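Local coordinates for GCN5-related N-acetyltransferase (Kribbella flavida, PDB 4IUS), which probably transfers an acyl group, most likely acetyl from acetyl-CoA, to an acceptor substrate, at residues A[61-66]-A[91-96]; A[205-210]-A[234-239]. The protein carries 1 engineered substitution. All coordinates share one frame; numbering follows the deposited sequence. Where two conformers were deposited one is given.

Interaction 1 (A[61-66]-A[91-96])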
loop_
_atom_site.group_PDB
_atom_site.type_symbol
_atom_site.label_atom_id
_atom_site.label_comp_id
_atom_site.label_asym_id
_atom_site.label_seq_id
_atom_site.Cartn_x
_atom_site.Cartn_y
_atom_site.Cartn_z
ATOM N N TRP A 61 24.952 10.305 -5.780
ATOM C CA TRP A 61 24.524 11.699 -5.781
ATOM C C TRP A 61 23.018 11.796 -5.561
ATOM O O TRP A 61 22.552 12.667 -4.845
ATOM C CB TRP A 61 24.931 12.330 -7.113
ATOM C CG TRP A 61 24.139 13.558 -7.442
ATOM C CD1 TRP A 61 24.340 14.861 -6.981
ATOM C CD2 TRP A 61 22.927 13.599 -8.199
ATOM N NE1 TRP A 61 23.345 15.673 -7.462
ATOM C CE2 TRP A 61 22.465 14.950 -8.180
ATOM C CE3 TRP A 61 22.198 12.656 -8.897
ATOM C CZ2 TRP A 61 21.293 15.320 -8.803
ATOM C CZ3 TRP A 61 21.039 13.039 -9.522
ATOM C CH2 TRP A 61 20.603 14.350 -9.484
ATOM N N ALA A 62 22.252 10.923 -6.197
ATOM C CA ALA A 62 20.796 10.992 -6.041
ATOM C C ALA A 62 20.380 10.767 -4.577
ATOM O O ALA A 62 19.517 11.468 -4.030
ATOM C CB ALA A 62 20.134 9.957 -6.968
ATOM N N LEU A 63 20.937 9.738 -3.977
ATOM C CA LEU A 63 20.639 9.419 -2.626
ATOM C C LEU A 63 21.064 10.541 -1.675
ATOM O O LEU A 63 20.340 10.845 -0.735
ATOM C CB LEU A 63 21.240 8.040 -2.303
ATOM C CG LEU A 63 20.915 7.437 -0.968
ATOM C CD1 LEU A 63 19.417 7.284 -0.759
ATOM C CD2 LEU A 63 21.561 6.081 -0.874
ATOM N N GLU A 64 22.248 11.096 -1.871
ATOM C CA GLU A 64 22.645 12.192 -1.011
ATOM C C GLU A 64 21.767 13.408 -1.182
ATOM O O GLU A 64 21.484 14.082 -0.193
ATOM C CB GLU A 64 24.103 12.537 -1.251
ATOM C CG GLU A 64 25.060 11.438 -0.851
ATOM C CD GLU A 64 24.889 11.043 0.599
ATOM O OE1 GLU A 64 24.795 11.959 1.429
ATOM O OE2 GLU A 64 24.774 9.834 0.898
ATOM N N THR A 65 21.316 13.671 -2.392
ATOM C CA THR A 65 20.417 14.775 -2.640
ATOM C C THR A 65 19.102 14.604 -1.847
ATOM O O THR A 65 18.592 15.522 -1.203
ATOM C CB THR A 65 20.133 14.913 -4.141
ATOM O OG1 THR A 65 21.363 15.195 -4.817
ATOM C CG2 THR A 65 19.117 16.007 -4.447
ATOM N N ILE A 66 18.545 13.406 -1.912
ATOM C CA ILE A 66 17.330 13.111 -1.199
ATOM C C ILE A 66 17.544 13.092 0.300
ATOM O O ILE A 66 16.744 13.644 1.073
ATOM C CB ILE A 66 16.677 11.824 -1.745
ATOM C CG1 ILE A 66 16.237 12.086 -3.210
ATOM C CG2 ILE A 66 15.549 11.364 -0.817
ATOM C CD1 ILE A 66 15.942 10.861 -4.004
ATOM N N TYR A 91 19.702 -3.019 -4.898
ATOM C CA TYR A 91 21.053 -3.414 -4.529
ATOM C C TYR A 91 22.019 -2.233 -4.619
ATOM O O TYR A 91 22.933 -2.132 -3.806
ATOM C CB TYR A 91 21.576 -4.545 -5.401
ATOM C CG TYR A 91 21.051 -5.914 -5.039
ATOM C CD1 TYR A 91 21.038 -6.368 -3.716
ATOM C CD2 TYR A 91 20.786 -6.811 -6.036
ATOM C CE1 TYR A 91 20.643 -7.670 -3.422
ATOM C CE2 TYR A 91 20.360 -8.095 -5.757
ATOM C CZ TYR A 91 20.298 -8.517 -4.447
ATOM O OH TYR A 91 19.885 -9.789 -4.185
ATOM N N VAL A 92 21.809 -1.317 -5.560
ATOM C CA VAL A 92 22.665 -0.124 -5.636
ATOM C C VAL A 92 22.400 0.778 -4.404
ATOM O O VAL A 92 23.306 1.339 -3.818
ATOM C CB VAL A 92 22.529 0.600 -6.962
ATOM C CG1 VAL A 92 23.528 1.766 -7.002
ATOM C CG2 VAL A 92 22.788 -0.358 -8.146
ATOM N N LEU A 93 21.129 0.887 -3.967
ATOM C CA LEU A 93 20.817 1.636 -2.755
ATOM C C LEU A 93 21.479 1.037 -1.526
ATOM O O LEU A 93 21.950 1.755 -0.639
ATOM C CB LEU A 93 19.309 1.730 -2.533
ATOM C CG LEU A 93 18.533 2.535 -3.544
ATOM C CD1 LEU A 93 17.049 2.455 -3.257
ATOM C CD2 LEU A 93 19.007 3.987 -3.479
ATOM N N VAL A 94 21.518 -0.294 -1.448
ATOM C CA VAL A 94 22.162 -0.970 -0.317
ATOM C C VAL A 94 23.656 -0.653 -0.304
ATOM O O VAL A 94 24.253 -0.367 0.726
ATOM C CB VAL A 94 21.905 -2.482 -0.340
ATOM C CG1 VAL A 94 22.753 -3.197 0.703
ATOM C CG2 VAL A 94 20.424 -2.747 -0.078
ATOM N N GLU A 95 24.268 -0.692 -1.471
ATOM C CA GLU A 95 25.694 -0.389 -1.612
ATOM C C GLU A 95 26.017 1.012 -1.068
ATOM O O GLU A 95 27.098 1.254 -0.539
ATOM C CB GLU A 95 26.090 -0.548 -3.074
ATOM C CG GLU A 95 27.534 -0.294 -3.401
ATOM C CD GLU A 95 27.788 -0.283 -4.913
ATOM O OE1 GLU A 95 26.834 -0.130 -5.741
ATOM O OE2 GLU A 95 28.981 -0.318 -5.289
ATOM N N HIS A 96 25.082 1.934 -1.202
ATOM C CA HIS A 96 25.248 3.314 -0.758
ATOM C C HIS A 96 24.521 3.619 0.542
ATOM O O HIS A 96 24.176 4.752 0.851
ATOM C CB HIS A 96 24.932 4.264 -1.906
ATOM C CG HIS A 96 25.873 4.040 -3.057
ATOM N ND1 HIS A 96 27.193 4.344 -2.969
ATOM C CD2 HIS A 96 25.686 3.414 -4.289
ATOM C CE1 HIS A 96 27.816 3.899 -4.076
ATOM N NE2 HIS A 96 26.896 3.349 -4.895
#

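Interaction 2 (A[205-210]-A[234-239])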
loop_
_atom_site.group_PDB
_atom_site.type_symbol
_atom_site.label_atom_id
_atom_site.label_comp_id
_atom_site.label_asym_id
_atom_site.label_seq_id
_atom_site.Cartn_x
_atom_site.Cartn_y
_atom_site.Cartn_z
ATOM N N LEU A 205 -13.303 -11.748 3.794
ATOM C CA LEU A 205 -14.549 -11.124 3.287
ATOM C C LEU A 205 -14.368 -9.644 3.080
ATOM O O LEU A 205 -14.804 -9.068 2.081
ATOM C CB LEU A 205 -15.754 -11.375 4.203
ATOM C CG LEU A 205 -16.222 -12.810 4.353
ATOM C CD1 LEU A 205 -17.457 -12.775 5.247
ATOM C CD2 LEU A 205 -16.510 -13.499 3.032
ATOM N N ALA A 206 -13.725 -8.995 4.050
ATOM C CA ALA A 206 -13.508 -7.559 3.977
ATOM C C ALA A 206 -12.661 -7.202 2.756
ATOM O O ALA A 206 -12.945 -6.283 1.992
ATOM C CB ALA A 206 -12.884 -7.036 5.266
ATOM N N THR A 207 -11.580 -7.964 2.598
ATOM C CA THR A 207 -10.665 -7.763 1.460
ATOM C C THR A 207 -11.410 -7.923 0.149
ATOM O O THR A 207 -11.299 -7.090 -0.752
ATOM C CB THR A 207 -9.497 -8.753 1.512
ATOM O OG1 THR A 207 -8.787 -8.596 2.748
ATOM C CG2 THR A 207 -8.529 -8.530 0.371
ATOM N N ALA A 208 -12.207 -8.977 0.032
ATOM C CA ALA A 208 -12.941 -9.275 -1.191
ATOM C C ALA A 208 -13.953 -8.187 -1.504
ATOM O O ALA A 208 -14.075 -7.724 -2.626
ATOM C CB ALA A 208 -13.589 -10.657 -1.091
ATOM N N TYR A 209 -14.690 -7.755 -0.477
ATOM C CA TYR A 209 -15.737 -6.761 -0.673
ATOM C C TYR A 209 -15.166 -5.389 -0.970
ATOM O O TYR A 209 -15.675 -4.686 -1.828
ATOM C CB TYR A 209 -16.686 -6.728 0.562
ATOM C CG TYR A 209 -17.911 -5.888 0.351
ATOM C CD1 TYR A 209 -18.914 -6.288 -0.530
ATOM C CD2 TYR A 209 -18.088 -4.705 1.061
ATOM C CE1 TYR A 209 -20.006 -5.483 -0.719
ATOM C CE2 TYR A 209 -19.200 -3.915 0.859
ATOM C CZ TYR A 209 -20.154 -4.319 -0.055
ATOM O OH TYR A 209 -21.296 -3.530 -0.248
ATOM N N ALA A 210 -14.052 -5.029 -0.329
ATOM C CA ALA A 210 -13.365 -3.775 -0.639
ATOM C C ALA A 210 -12.850 -3.784 -2.103
ATOM O O ALA A 210 -13.011 -2.811 -2.843
ATOM C CB ALA A 210 -12.202 -3.493 0.294
ATOM N N ARG A 234 -4.075 -15.552 6.206
ATOM C CA ARG A 234 -5.174 -15.908 5.308
ATOM C C ARG A 234 -4.608 -16.037 3.903
ATOM O O ARG A 234 -3.559 -15.465 3.585
ATOM C CB ARG A 234 -6.323 -14.887 5.346
ATOM C CG ARG A 234 -5.932 -13.503 4.873
ATOM C CD ARG A 234 -7.057 -12.485 4.942
ATOM N NE ARG A 234 -7.344 -12.118 6.330
ATOM C CZ ARG A 234 -6.775 -11.088 6.986
ATOM N NH1 ARG A 234 -5.919 -10.285 6.371
ATOM N NH2 ARG A 234 -7.047 -10.842 8.263
ATOM N N ILE A 235 -5.300 -16.850 3.109
ATOM C CA ILE A 235 -4.869 -17.270 1.799
ATOM C C ILE A 235 -5.644 -16.389 0.787
ATOM O O ILE A 235 -6.839 -16.635 0.489
ATOM C CB ILE A 235 -5.159 -18.765 1.567
ATOM C CG1 ILE A 235 -4.367 -19.618 2.573
ATOM C CG2 ILE A 235 -4.786 -19.163 0.135
ATOM C CD1 ILE A 235 -4.790 -21.083 2.648
ATOM N N TYR A 236 -5.010 -15.331 0.285
ATOM C CA TYR A 236 -5.672 -14.404 -0.631
ATOM C C TYR A 236 -6.020 -15.084 -1.967
ATOM O O TYR A 236 -6.848 -14.597 -2.737
ATOM C CB TYR A 236 -4.809 -13.132 -0.851
ATOM C CG TYR A 236 -4.722 -12.295 0.423
ATOM C CD1 TYR A 236 -5.739 -11.468 0.828
ATOM C CD2 TYR A 236 -3.623 -12.417 1.244
ATOM C CE1 TYR A 236 -5.638 -10.728 1.984
ATOM C CE2 TYR A 236 -3.538 -11.708 2.431
ATOM C CZ TYR A 236 -4.553 -10.881 2.797
ATOM O OH TYR A 236 -4.499 -10.139 3.954
ATOM N N ARG A 237 -5.345 -16.208 -2.267
ATOM C CA ARG A 237 -5.619 -16.951 -3.502
ATOM C C ARG A 237 -7.080 -17.360 -3.641
ATOM O O ARG A 237 -7.603 -17.407 -4.752
ATOM C CB ARG A 237 -4.758 -18.212 -3.597
ATOM C CG ARG A 237 -4.941 -18.976 -4.911
ATOM C CD ARG A 237 -3.759 -19.812 -5.365
ATOM N NE ARG A 237 -3.732 -19.943 -6.828
ATOM C CZ ARG A 237 -4.400 -20.856 -7.540
ATOM N NH1 ARG A 237 -5.172 -21.753 -6.938
ATOM N NH2 ARG A 237 -4.288 -20.875 -8.878
ATOM N N ARG A 238 -7.744 -17.590 -2.525
ATOM C CA ARG A 238 -9.164 -17.987 -2.580
ATOM C C ARG A 238 -10.038 -16.886 -3.179
ATOM O O ARG A 238 -11.166 -17.152 -3.640
ATOM C CB ARG A 238 -9.687 -18.310 -1.169
ATOM C CG ARG A 238 -8.983 -19.452 -0.476
ATOM C CD ARG A 238 -9.868 -19.982 0.637
ATOM N NE ARG A 238 -9.316 -21.149 1.310
ATOM C CZ ARG A 238 -8.652 -21.141 2.467
ATOM N NH1 ARG A 238 -8.426 -20.008 3.140
ATOM N NH2 ARG A 238 -8.206 -22.291 2.965
ATOM N N LEU A 239 -9.548 -15.636 -3.124
ATOM C CA LEU A 239 -10.242 -14.500 -3.668
ATOM C C LEU A 239 -9.887 -14.174 -5.120
ATOM O O LEU A 239 -10.451 -13.259 -5.726
ATOM C CB LEU A 239 -9.919 -13.259 -2.822
ATOM C CG LEU A 239 -10.085 -13.420 -1.295
ATOM C CD1 LEU A 239 -9.826 -12.072 -0.628
ATOM C CD2 LEU A 239 -11.433 -13.965 -0.923
#

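Interaction 1 (A[61-66]-A[91-96])
Leu63 reaches across to Leu93 and His96, and in the deposited conformer described here (one of two) it carries its side of the contact. Starting at CB, the bond points at the 91-96 segment, but CB and CG still stand back from it. CG lies anti to the backbone N (chi1 -173°), and this extends the branch from the helix so that the methyls do the touching. Leu63 CD1 comes to 4.3 Å from Leu93 CD2, while Leu63 CD2 lies 4.2 Å from that same methyl. Leu63 CD2 also sits 4.0 Å from His96 CB. The distance from Leu63 CD2 to His96 O is 3.4 Å, a snug van der Waals fit against a carbonyl oxygen. The two helices that meet here, 59-71 and 89-95, are separated in the chain by strand 78-82, an outermost strand of the large mixed sheet. They pack beside the three-stranded antiparallel sheet, whose Leu30 touches Ala62, Ile66 and Leu93. Leu77 and Met98 also touch Leu63. His96 is the first residue to leave helical geometry, and only its CB and carbonyl face Leu63. The imidazole swings away, with Glu95 CG over one face and Val92 CG1 in plane at its edge. His96 O accepts from Arg67 NH1, a nitrogen that also forms a salt bridge with Glu64 OE2. On another side of helix 59-71, where Trp61 and Thr65 touch Ala27 of strand 22-27, Thr65 OG1 gives a hydrogen bond to Trp61 O at 2.8 Å, from the face of the carbonyl plane opposite Thr65 N.

Interaction 2 (A[205-210]-A[234-239])
Thr207 and Ala208, on one flank of helix 202-216, meet Tyr236 and Leu239 of a short 3-10 turn. In the GNAT fold this helix follows strand 185-193, and into its start runs the Arg-Xaa-Xaa-Gly-Xaa-Gly signature that in relatives holds the pyrophosphate of acetyl-CoA. The turn leads on to strand 242-251. Leu239 fits against the helix with both methyls: CD1 lies 3.9 Å from Thr207 CG2, and CD2 lies 4.0 Å from Ala208 CB. Thr207 crosses Leu239 at about a right angle, its methyl placed anti to the backbone N (chi1 -58° for OG1). The same threonine meets the Tyr236 ring at its edge, where Thr207 OG1 lies in plane, 3.9 Å from Tyr236 CE1; Thr207 CG2 is 4.0 Å from that carbon. OG1 is a neighbour of the ring edge, not its hydrogen-bond partner; it bonds to Gly203 O, one turn earlier in the helix. Val188 and Val191 of strand 185-193 back the threonine from the sheet.

One shell out, Arg234 folds round the tyrosine. Its CG lies 3.6 Å above one face of the Tyr236 ring, offset toward the rim, and Arg234 NH1 donates a hydrogen bond to Tyr236 OH at 2.8 Å. Asp230 OD1 forms a salt bridge with the same NH1, and NE binds a malonate ion, probably from the crystallisation liquor. Replacing Tyr236 with an alanine would probably open a gap beside Thr207, leave NH1 with Asp230 alone of these two partners, and strip Arg234 CG of the ring face it packs on. Pro227 touches the tyrosine, while a backbone bond ties Leu239 to Leu115. The oxygen of Tyr236 lies only 7° out of the Arg234 guanidinium plane.

The two contacts share no helix or strand: their centres are 37 Å apart, on opposite sides of the chain's centre, and interaction 1 closes before interaction 2 opens. Both are largely buried, though His96 in interaction 1 is partly exposed while all four touching residues of interaction 2 are buried. Interaction 1 also lies farther out, about 23 Å from the chain's centre against about 16 Å. It joins two helices next to the smaller sheet, whereas interaction 2 fixes a turn to a helix covering the large mixed sheet. A single leucine does most of the work in 61-66/91-96, with Arg67 bonded to the carbonyl at the end of helix 89-95; 205-210/234-239 adds an aromatic ring braced by arginine.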